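Local atomic coordinates of PelA (Pseudomonas aeruginosa, PDB entry 5TCB), a protein that carries a glycoside hydrolase domain, the part present here, and as a whole protein is probably also a polysaccharide deacetylase. Residues R175-E178 against V179-E182. Residues are numbered along the deposited sequence; the frame is centred on the assembly and turned at random.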
loop_
_atom_site.group_PDB
_atom_site.type_symbol
_atom_site.label_atom_id
_atom_site.label_comp_id
_atom_site.label_asym_id
_atom_site.label_seq_id
_atom_site.Cartn_x
_atom_site.Cartn_y
_atom_site.Cartn_z
ATOM N N ARG A 175 -2.886 3.030 4.865
ATOM C CA ARG A 175 -3.019 3.724 6.164
ATOM C C ARG A 175 -2.420 5.123 6.015
ATOM O O ARG A 175 -2.782 5.856 5.089
ATOM C CB ARG A 175 -2.427 2.898 7.286
ATOM C CG ARG A 175 -3.076 1.583 7.528
ATOM C CD ARG A 175 -2.444 0.882 8.679
ATOM N NE ARG A 175 -3.075 -0.405 8.970
ATOM C CZ ARG A 175 -3.316 -0.851 10.191
ATOM N NH1 ARG A 175 -2.978 -0.140 11.267
ATOM N NH2 ARG A 175 -3.893 -2.037 10.333
ATOM N N GLY A 176 -1.539 5.557 6.898
ATOM C CA GLY A 176 -1.149 6.958 6.925
ATOM C C GLY A 176 -1.950 7.829 7.859
ATOM O O GLY A 176 -1.955 9.055 7.706
ATOM N N PHE A 177 -2.576 7.237 8.872
ATOM C CA PHE A 177 -3.504 7.974 9.715
ATOM C C PHE A 177 -2.827 9.137 10.416
ATOM O O PHE A 177 -3.479 10.146 10.720
ATOM C CB PHE A 177 -4.125 7.033 10.746
ATOM C CG PHE A 177 -4.823 5.840 10.144
ATOM C CD1 PHE A 177 -5.755 6.007 9.158
ATOM C CD2 PHE A 177 -4.532 4.562 10.571
ATOM C CE1 PHE A 177 -6.374 4.898 8.570
ATOM C CE2 PHE A 177 -5.159 3.460 10.015
ATOM C CZ PHE A 177 -6.068 3.621 9.040
ATOM N N GLU A 178 -1.537 9.000 10.738
ATOM C CA GLU A 178 -0.844 10.039 11.481
ATOM C C GLU A 178 -0.515 11.260 10.626
ATOM O O GLU A 178 -0.234 12.326 11.177
ATOM C CB GLU A 178 0.455 9.479 12.069
ATOM C CG GLU A 178 0.270 8.377 13.097
ATOM C CD GLU A 178 -0.024 6.994 12.495
ATOM O OE1 GLU A 178 0.095 6.786 11.252
ATOM O OE2 GLU A 178 -0.416 6.123 13.310
ATOM N N VAL A 179 -0.523 11.113 9.306
ATOM C CA VAL A 179 -0.202 12.212 8.401
ATOM C C VAL A 179 -1.405 12.680 7.596
ATOM O O VAL A 179 -1.429 13.851 7.188
ATOM C CB VAL A 179 0.976 11.868 7.462
ATOM C CG1 VAL A 179 2.298 11.740 8.256
ATOM C CG2 VAL A 179 0.741 10.616 6.652
ATOM N N LEU A 180 -2.412 11.838 7.384
ATOM C CA LEU A 180 -3.549 12.239 6.553
ATOM C C LEU A 180 -4.216 13.536 6.988
ATOM O O LEU A 180 -4.565 14.336 6.104
ATOM C CB LEU A 180 -4.583 11.106 6.500
ATOM C CG LEU A 180 -4.219 10.006 5.512
ATOM C CD1 LEU A 180 -4.888 8.676 5.863
ATOM C CD2 LEU A 180 -4.583 10.428 4.082
ATOM N N PRO A 181 -4.425 13.825 8.275
ATOM C CA PRO A 181 -5.113 15.075 8.610
ATOM C C PRO A 181 -4.362 16.312 8.160
ATOM O O PRO A 181 -4.994 17.365 7.974
ATOM C CB PRO A 181 -5.241 15.000 10.138
ATOM C CG PRO A 181 -5.212 13.540 10.451
ATOM C CD PRO A 181 -4.216 12.985 9.465
ATOM N N GLU A 182 -3.047 16.234 7.970
ATOM C CA GLU A 182 -2.256 17.357 7.488
ATOM C C GLU A 182 -2.079 17.380 5.974
ATOM O O GLU A 182 -1.371 18.257 5.457
ATOM C CB GLU A 182 -0.881 17.339 8.144
ATOM C CG GLU A 182 -0.940 17.746 9.600
ATOM C CD GLU A 182 0.374 17.552 10.296
ATOM O OE1 GLU A 182 1.405 17.966 9.736
ATOM O OE2 GLU A 182 0.376 16.969 11.395
#
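Two backbone hydrogen bonds from Val179 and Leu180 converge on the carbonyl oxygen of Gly176. Leu180 N approaches Gly176 O at 2.8 Å, almost in line with the carbonyl bond (171° at the oxygen). Val179 N reaches the same Gly176 O at 3.0 Å from above the carbonyl plane. One acceptor thus ties the chain into a single tight bend. A further bond, Glu182 N to Val179 O, closes the next turn.

Carbons of Val179 and Leu180 lie against the same oxygen. Leu180 CG is 3.3 Å from Gly176 O. Val179 CG1 is anti to the carbonyl carbon (chi1 -68°), which leaves Val179 CG2 between the backbone N and the carbonyl carbon, 3.3 Å from Gly176 O. Two other carbonyls are met separately. Leu180 CD1 reaches back to Arg175 O at 3.6 Å; that buried oxygen has no polar partner in the model. Pro181 CD packs on Phe177 O at 3.2 Å.

The Phe177 ring is met obliquely by Leu180 CD1, 4.3 Å from Phe177 CD1. Arg175 CB lies over one ring face, toward the rim. The ring also stacks with His220 of helix 211-226, while Val179 packs against helix 145-165.

Arg175 NH2 is hydrogen-bonded to Glu193 O. Arg152 takes part twice, in a hydrogen bond to Glu178 O and a salt bridge to Glu182.

Gly176 takes a positive phi (92°), a left-handed conformation that glycine adopts readily. The bend combines an i to i+3 beta-turn bond with an i to i+4 alpha-turn bond. It lies in the loop after strand 170-174, one of eight parallel strands in sequential order, consistent with a (beta/alpha)8-barrel glycoside hydrolase domain of family GH114.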